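Local coordinates for dioxygenase (Pseudomonas brassicacearum, PDB 5V2D), which probably cleaves the central double bond of lignostilbenes with dioxygen at a four-histidine iron centre, as a member of the carotenoid cleavage oxygenase family, at residues 119-131 and 258-270. Numbering follows the deposited sequence.
Sequences LNGVYRNAFTNDS and DVERMKNGGPHFQ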
ATOM      1  N   LEU A 119      21.400   6.259   9.216  1.00 22.17           N
ATOM      2  CA  LEU A 119      22.338   6.768   8.238  1.00 24.40           C
ATOM      3  C   LEU A 119      21.636   7.393   7.041  1.00 24.07           C
ATOM      4  O   LEU A 119      22.281   7.751   6.038  1.00 25.66           O
ATOM      5  CB  LEU A 119      23.218   5.616   7.743  1.00 23.63           C
ATOM      6  CG  LEU A 119      23.953   4.894   8.841  1.00 24.45           C
ATOM      7  CD1 LEU A 119      24.614   3.635   8.284  1.00 24.75           C
ATOM      8  CD2 LEU A 119      24.946   5.850   9.540  1.00 24.32           C
ATOM      9  N   ASN A 120      20.315   7.506   7.109  1.00 22.50           N
ATOM     10  CA  ASN A 120      19.537   7.839   5.968  1.00 23.71           C
ATOM     11  C   ASN A 120      18.723   9.138   6.239  1.00 25.17           C
ATOM     12  O   ASN A 120      18.180   9.322   7.327  1.00 24.82           O
ATOM     13  CB  ASN A 120      18.679   6.629   5.557  1.00 22.87           C
ATOM     14  CG  ASN A 120      19.507   5.451   5.041  1.00 21.32           C
ATOM     15  OD1 ASN A 120      20.171   4.772   5.807  1.00 22.05           O
ATOM     16  ND2 ASN A 120      19.454   5.210   3.735  1.00 21.03           N
ATOM     17  N   GLY A 121      18.679  10.002   5.240  1.00 25.21           N
ATOM     18  CA  GLY A 121      18.113  11.302   5.320  1.00 25.52           C
ATOM     19  C   GLY A 121      16.692  11.388   4.810  1.00 26.26           C
ATOM     20  O   GLY A 121      15.822  10.592   5.201  1.00 22.49           O
ATOM     21  N   VAL A 122      16.503  12.341   3.896  1.00 27.08           N
ATOM     22  CA  VAL A 122      15.213  12.694   3.375  1.00 27.16           C
ATOM     23  C   VAL A 122      14.680  11.549   2.548  1.00 25.64           C
ATOM     24  O   VAL A 122      15.447  10.909   1.787  1.00 25.54           O
ATOM     25  CB  VAL A 122      15.336  13.993   2.513  1.00 30.07           C
ATOM     26  CG1 VAL A 122      14.062  14.270   1.736  1.00 31.90           C
ATOM     27  CG2 VAL A 122      15.658  15.226   3.426  1.00 31.67           C
ATOM     28  N   TYR A 123      13.376  11.296   2.670  1.00 26.51           N
ATOM     29  CA  TYR A 123      12.674  10.232   1.923  1.00 26.39           C
ATOM     30  C   TYR A 123      13.043  10.249   0.454  1.00 26.25           C
ATOM     31  O   TYR A 123      12.866  11.279  -0.236  1.00 26.48           O
ATOM     32  CB  TYR A 123      11.152  10.360   2.098  1.00 27.97           C
ATOM     33  CG  TYR A 123      10.316   9.372   1.357  1.00 28.35           C
ATOM     34  CD1 TYR A 123       9.652   9.741   0.209  1.00 30.82           C
ATOM     35  CD2 TYR A 123      10.207   8.003   1.773  1.00 29.09           C
ATOM     36  CE1 TYR A 123       8.847   8.803  -0.508  1.00 30.01           C
ATOM     37  CE2 TYR A 123       9.391   7.108   1.065  1.00 31.35           C
ATOM     38  CZ  TYR A 123       8.710   7.507  -0.059  1.00 34.16           C
ATOM     39  OH  TYR A 123       7.967   6.654  -0.874  1.00 40.53           O
ATOM     40  N   ARG A 124      13.567   9.115  -0.020  1.00 26.35           N
ATOM     41  CA  ARG A 124      13.871   8.877  -1.447  1.00 26.66           C
ATOM     42  C   ARG A 124      14.844   9.939  -1.983  1.00 26.70           C
ATOM     43  O   ARG A 124      14.809  10.328  -3.156  1.00 26.43           O
ATOM     44  CB  ARG A 124      12.604   8.786  -2.297  1.00 27.61           C
ATOM     45  CG  ARG A 124      11.779   7.489  -2.041  1.00 29.95           C
ATOM     46  CD  ARG A 124      10.804   7.166  -3.170  1.00 30.23           C
ATOM     47  NE  ARG A 124      11.485   7.004  -4.460  1.00 33.95           N
ATOM     48  CZ  ARG A 124      10.889   6.705  -5.627  1.00 37.02           C
ATOM     49  NH1 ARG A 124       9.581   6.665  -5.665  1.00 32.86           N
ATOM     50  NH2 ARG A 124      11.623   6.478  -6.768  1.00 38.98           N
ATOM     51  N   ASN A 125      15.701  10.462  -1.090  1.00 25.92           N
ATOM     52  CA  ASN A 125      16.712  11.401  -1.520  1.00 27.99           C
ATOM     53  C   ASN A 125      18.053  10.966  -0.915  1.00 26.42           C
ATOM     54  O   ASN A 125      18.485  11.433   0.177  1.00 28.38           O
ATOM     55  CB  ASN A 125      16.305  12.848  -1.162  1.00 29.82           C
ATOM     56  CG  ASN A 125      17.334  13.871  -1.681  1.00 30.19           C
ATOM     57  OD1 ASN A 125      18.380  13.444  -2.203  1.00 29.82           O
ATOM     58  ND2 ASN A 125      17.078  15.190  -1.517  1.00 30.60           N
ATOM     59  N   ALA A 126      18.695  10.093  -1.653  1.00 26.56           N
ATOM     60  CA  ALA A 126      19.980   9.532  -1.161  1.00 28.41           C
ATOM     61  C   ALA A 126      21.107  10.578  -1.117  1.00 31.33           C
ATOM     62  O   ALA A 126      22.076  10.400  -0.390  1.00 29.55           O
ATOM     63  CB  ALA A 126      20.403   8.343  -2.026  1.00 30.69           C
ATOM     64  N   PHE A 127      20.972  11.707  -1.812  1.00 30.34           N
ATOM     65  CA  PHE A 127      21.970  12.778  -1.630  1.00 30.93           C
ATOM     66  C   PHE A 127      22.036  13.297  -0.221  1.00 32.74           C
ATOM     67  O   PHE A 127      23.002  13.928   0.083  1.00 31.60           O
ATOM     68  CB  PHE A 127      21.725  13.976  -2.603  1.00 34.29           C
ATOM     69  CG  PHE A 127      21.695  13.562  -4.047  1.00 33.18           C
ATOM     70  CD1 PHE A 127      22.904  13.175  -4.687  1.00 37.07           C
ATOM     71  CD2 PHE A 127      20.487  13.490  -4.776  1.00 35.35           C
ATOM     72  CE1 PHE A 127      22.900  12.769  -6.033  1.00 38.05           C
ATOM     73  CE2 PHE A 127      20.497  13.048  -6.101  1.00 35.28           C
ATOM     74  CZ  PHE A 127      21.700  12.722  -6.739  1.00 38.53           C
ATOM     75  N   THR A 128      21.038  13.057   0.641  1.00 27.71           N
ATOM     76  CA  THR A 128      21.067  13.528   2.007  1.00 27.72           C
ATOM     77  C   THR A 128      21.451  12.428   2.972  1.00 26.64           C
ATOM     78  O   THR A 128      21.421  12.650   4.183  1.00 23.87           O
ATOM     79  CB  THR A 128      19.682  14.025   2.412  1.00 28.46           C
ATOM     80  OG1 THR A 128      18.709  12.947   2.335  1.00 27.15           O
ATOM     81  CG2 THR A 128      19.306  15.150   1.512  1.00 27.86           C
ATOM     82  N   ASN A 129      21.848  11.234   2.467  1.00 23.72           N
ATOM     83  CA  ASN A 129      22.267  10.182   3.379  1.00 24.61           C
ATOM     84  C   ASN A 129      23.649  10.453   3.977  1.00 25.98           C
ATOM     85  O   ASN A 129      24.445  11.106   3.366  1.00 27.19           O
ATOM     86  CB  ASN A 129      22.300   8.818   2.681  1.00 25.31           C
ATOM     87  CG  ASN A 129      20.914   8.299   2.335  1.00 24.47           C
ATOM     88  OD1 ASN A 129      19.926   8.829   2.785  1.00 26.58           O
ATOM     89  ND2 ASN A 129      20.851   7.284   1.498  1.00 26.62           N
ATOM     90  N   ASP A 130      23.963   9.820   5.084  1.00 27.64           N
ATOM     91  CA  ASP A 130      25.370   9.730   5.589  1.00 28.44           C
ATOM     92  C   ASP A 130      26.144   8.917   4.580  1.00 29.70           C
ATOM     93  O   ASP A 130      25.630   8.015   3.922  1.00 24.25           O
ATOM     94  CB  ASP A 130      25.297   9.002   6.919  1.00 31.00           C
ATOM     95  CG  ASP A 130      26.619   8.949   7.674  1.00 34.04           C
ATOM     96  OD1 ASP A 130      27.568   8.236   7.293  1.00 36.35           O
ATOM     97  OD2 ASP A 130      26.612   9.526   8.775  1.00 37.09           O
ATOM     98  N   SER A 131      27.438   9.215   4.451  1.00 29.48           N
ATOM     99  CA  SER A 131      28.276   8.500   3.474  1.00 29.29           C
ATOM    100  C   SER A 131      28.457   7.043   3.862  1.00 28.63           C
ATOM    101  O   SER A 131      28.710   6.238   3.011  1.00 29.81           O
ATOM    102  CB  SER A 131      29.651   9.215   3.357  1.00 32.84           C
ATOM    103  OG  SER A 131      30.202   9.230   4.657  1.00 33.82           O
ATOM    104  N   ASP A 258      12.234  16.463  -9.503  1.00 44.78           N
ATOM    105  CA  ASP A 258      13.330  17.332  -9.971  1.00 42.62           C
ATOM    106  C   ASP A 258      14.654  16.951  -9.274  1.00 38.69           C
ATOM    107  O   ASP A 258      14.840  17.184  -8.071  1.00 38.18           O
ATOM    108  CB  ASP A 258      12.976  18.791  -9.680  1.00 48.13           C
ATOM    109  CG  ASP A 258      13.984  19.781 -10.328  1.00 51.44           C
ATOM    110  OD1 ASP A 258      13.605  20.488 -11.226  1.00 61.72           O
ATOM    111  OD2 ASP A 258      15.164  19.850  -9.968  1.00 54.12           O
ATOM    112  N   VAL A 259      15.564  16.385 -10.026  1.00 40.48           N
ATOM    113  CA  VAL A 259      16.835  15.910  -9.454  1.00 43.92           C
ATOM    114  C   VAL A 259      17.700  17.052  -8.869  1.00 47.49           C
ATOM    115  O   VAL A 259      18.395  16.867  -7.833  1.00 43.75           O
ATOM    116  CB  VAL A 259      17.681  15.142 -10.464  1.00 46.89           C
ATOM    117  CG1 VAL A 259      18.931  14.542  -9.744  1.00 50.17           C
ATOM    118  CG2 VAL A 259      16.858  14.051 -11.093  1.00 49.85           C
ATOM    119  N   GLU A 260      17.623  18.230  -9.481  1.00 44.99           N
ATOM    120  CA  GLU A 260      18.375  19.381  -8.953  1.00 49.01           C
ATOM    121  C   GLU A 260      17.871  19.767  -7.602  1.00 41.24           C
ATOM    122  O   GLU A 260      18.668  20.001  -6.699  1.00 44.52           O
ATOM    123  CB  GLU A 260      18.369  20.594  -9.963  1.00 57.13           C
ATOM    124  CG  GLU A 260      19.231  20.343 -11.218  1.00 61.97           C
ATOM    125  CD  GLU A 260      20.697  19.952 -10.881  1.00 70.63           C
ATOM    126  OE1 GLU A 260      21.375  20.702 -10.087  1.00 76.38           O
ATOM    127  OE2 GLU A 260      21.188  18.894 -11.377  1.00 69.39           O
ATOM    128  N   ARG A 261      16.550  19.810  -7.425  1.00 42.47           N
ATOM    129  CA  ARG A 261      15.970  20.095  -6.112  1.00 39.36           C
ATOM    130  C   ARG A 261      16.494  19.068  -5.083  1.00 39.25           C
ATOM    131  O   ARG A 261      16.810  19.406  -3.951  1.00 38.50           O
ATOM    132  CB  ARG A 261      14.434  20.069  -6.172  1.00 39.89           C
ATOM    133  CG  ARG A 261      13.740  20.144  -4.814  1.00 40.30           C
ATOM    134  CD  ARG A 261      12.214  20.155  -4.940  1.00 41.75           C
ATOM    135  NE  ARG A 261      11.679  18.869  -5.430  1.00 40.16           N
ATOM    136  CZ  ARG A 261      10.954  18.693  -6.528  1.00 41.05           C
ATOM    137  NH1 ARG A 261      10.610  19.704  -7.306  1.00 40.10           N
ATOM    138  NH2 ARG A 261      10.535  17.429  -6.856  1.00 38.74           N
ATOM    139  N   MET A 262      16.524  17.794  -5.483  1.00 37.91           N
ATOM    140  CA  MET A 262      17.024  16.737  -4.607  1.00 38.75           C
ATOM    141  C   MET A 262      18.520  16.911  -4.258  1.00 37.77           C
ATOM    142  O   MET A 262      18.889  16.720  -3.106  1.00 36.85           O
ATOM    143  CB  MET A 262      16.818  15.339  -5.235  1.00 35.53           C
ATOM    144  CG  MET A 262      15.348  14.898  -5.397  1.00 37.82           C
ATOM    145  SD  MET A 262      15.221  13.434  -6.535  1.00 40.48           S
ATOM    146  CE  MET A 262      16.268  12.292  -5.621  1.00 37.76           C
ATOM    147  N   LYS A 263      19.347  17.240  -5.245  1.00 39.17           N
ATOM    148  CA  LYS A 263      20.778  17.526  -4.978  1.00 45.40           C
ATOM    149  C   LYS A 263      20.953  18.638  -3.979  1.00 42.92           C
ATOM    150  O   LYS A 263      21.884  18.608  -3.225  1.00 49.21           O
ATOM    151  CB  LYS A 263      21.533  17.862  -6.226  1.00 47.49           C
ATOM    152  CG  LYS A 263      21.906  16.603  -6.950  1.00 52.63           C
ATOM    153  CD  LYS A 263      22.590  16.908  -8.305  1.00 57.74           C
ATOM    154  CE  LYS A 263      23.225  15.658  -8.887  1.00 57.84           C
ATOM    155  NZ  LYS A 263      23.114  15.644 -10.378  1.00 62.31           N
ATOM    156  N   ASN A 264      20.009  19.571  -3.935  1.00 43.85           N
ATOM    157  CA  ASN A 264      19.992  20.647  -2.935  1.00 45.41           C
ATOM    158  C   ASN A 264      19.297  20.315  -1.655  1.00 45.83           C
ATOM    159  O   ASN A 264      19.043  21.234  -0.835  1.00 43.43           O
ATOM    160  CB  ASN A 264      19.420  21.928  -3.549  1.00 48.02           C
ATOM    161  CG  ASN A 264      20.362  22.489  -4.626  1.00 51.24           C
ATOM    162  OD1 ASN A 264      21.547  22.657  -4.370  1.00 63.78           O
ATOM    163  ND2 ASN A 264      19.878  22.667  -5.834  1.00 55.97           N
ATOM    164  N   GLY A 265      18.952  19.022  -1.438  1.00 39.04           N
ATOM    165  CA  GLY A 265      18.433  18.634  -0.154  1.00 35.27           C
ATOM    166  C   GLY A 265      16.935  18.610  -0.069  1.00 35.98           C
ATOM    167  O   GLY A 265      16.390  18.266   0.998  1.00 37.85           O
ATOM    168  N   GLY A 266      16.256  18.934  -1.178  1.00 33.39           N
ATOM    169  CA  GLY A 266      14.816  19.051  -1.152  1.00 35.76           C
ATOM    170  C   GLY A 266      14.074  17.698  -1.394  1.00 36.59           C
ATOM    171  O   GLY A 266      14.682  16.631  -1.530  1.00 33.34           O
ATOM    172  N   PRO A 267      12.740  17.746  -1.361  1.00 37.84           N
ATOM    173  CA  PRO A 267      11.952  16.525  -1.512  1.00 35.42           C
ATOM    174  C   PRO A 267      12.028  15.886  -2.879  1.00 31.26           C
ATOM    175  O   PRO A 267      12.209  16.561  -3.894  1.00 29.38           O
ATOM    176  CB  PRO A 267      10.526  16.990  -1.208  1.00 40.98           C
ATOM    177  CG  PRO A 267      10.661  18.371  -0.545  1.00 41.57           C
ATOM    178  CD  PRO A 267      11.858  18.950  -1.238  1.00 40.24           C
ATOM    179  N   HIS A 268      11.859  14.559  -2.923  1.00 30.07           N
ATOM    180  CA  HIS A 268      11.870  13.819  -4.199  1.00 28.50           C
ATOM    181  C   HIS A 268      10.736  14.270  -5.123  1.00 29.37           C
ATOM    182  O   HIS A 268      10.955  14.447  -6.298  1.00 32.37           O
ATOM    183  CB  HIS A 268      11.770  12.343  -3.933  1.00 28.53           C
ATOM    184  CG  HIS A 268      11.918  11.461  -5.149  1.00 28.05           C
ATOM    185  ND1 HIS A 268      13.051  10.720  -5.375  1.00 30.64           N
ATOM    186  CD2 HIS A 268      11.038  11.150  -6.128  1.00 27.82           C
ATOM    187  CE1 HIS A 268      12.870  10.019  -6.485  1.00 32.22           C
ATOM    188  NE2 HIS A 268      11.679  10.292  -6.980  1.00 28.83           N
ATOM    189  N   PHE A 269       9.556  14.476  -4.572  1.00 29.96           N
ATOM    190  CA  PHE A 269       8.383  14.886  -5.330  1.00 31.33           C
ATOM    191  C   PHE A 269       7.876  16.272  -4.880  1.00 32.59           C
ATOM    192  O   PHE A 269       8.032  16.642  -3.721  1.00 29.26           O
ATOM    193  CB  PHE A 269       7.202  13.925  -5.050  1.00 31.39           C
ATOM    194  CG  PHE A 269       7.415  12.526  -5.557  1.00 31.31           C
ATOM    195  CD1 PHE A 269       7.353  12.253  -6.907  1.00 36.17           C
ATOM    196  CD2 PHE A 269       7.685  11.504  -4.686  1.00 33.52           C
ATOM    197  CE1 PHE A 269       7.528  10.949  -7.372  1.00 36.28           C
ATOM    198  CE2 PHE A 269       7.881  10.198  -5.132  1.00 35.40           C
ATOM    199  CZ  PHE A 269       7.815   9.938  -6.484  1.00 36.14           C
ATOM    200  N   GLN A 270       7.172  16.920  -5.790  1.00 32.93           N
ATOM    201  CA  GLN A 270       6.485  18.177  -5.524  1.00 33.46           C
ATOM    202  C   GLN A 270       5.116  18.216  -6.190  1.00 30.58           C
ATOM    203  O   GLN A 270       4.987  17.987  -7.385  1.00 33.53           O
ATOM    204  CB  GLN A 270       7.361  19.316  -6.116  1.00 33.82           C
ATOM    205  CG  GLN A 270       6.861  20.714  -5.761  1.00 35.32           C
ATOM    206  CD  GLN A 270       7.693  21.801  -6.402  1.00 33.56           C
ATOM    207  OE1 GLN A 270       7.584  22.055  -7.602  1.00 38.21           O
ATOM    208  NE2 GLN A 270       8.524  22.393  -5.625  1.00 34.35           N
TER
HETATM  209  O   HOH W   1      11.174  13.320  -0.497  1.00 26.84           O
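The amide nitrogen of N125 shows how one side chain can read the end of a helix: ND2 donates twice, to the carbonyl oxygen of G266 at 2.8 Å and to that of M262 at 2.9 Å. M262 O lies in the amide plane, whereas G266 O is tilted from it. M262 O is an acceptor of the Schellman motif that closes helix 259-263, where it also receives the backbone N of G265, the positive-phi residue; G266 O lies just beyond that turn. With CG anti to the backbone N (chi1 -177°), N125 reaches directly into this helix end, and its OD1 takes a weak bond from F127 N.

A third bond runs the other way, from H268 ND1 to R124 O at 2.9 Å and 152°. R124 then folds over the same imidazole, its NE above one face, offset toward the rim, the two planes 32° apart, and NH1 near the edge of F269. Y203 and E204 secure the polar ends, the first bonding R124 NH1 and the second H268 NE2. One water bridges Y123 O and H268 N, while the methyl CE of M262 packs against R124 O. At the exposed border, K263 CG sits over the centre of the F127 ring, a CH-pi contact 3.8 Å from the centroid.

The loop after helix 107-115 is thus joined to the small helix linking strands 255-257 and 269-271. Because main-chain carbonyls accept all three direct hydrogen bonds, the contact depends closely on backbone shape.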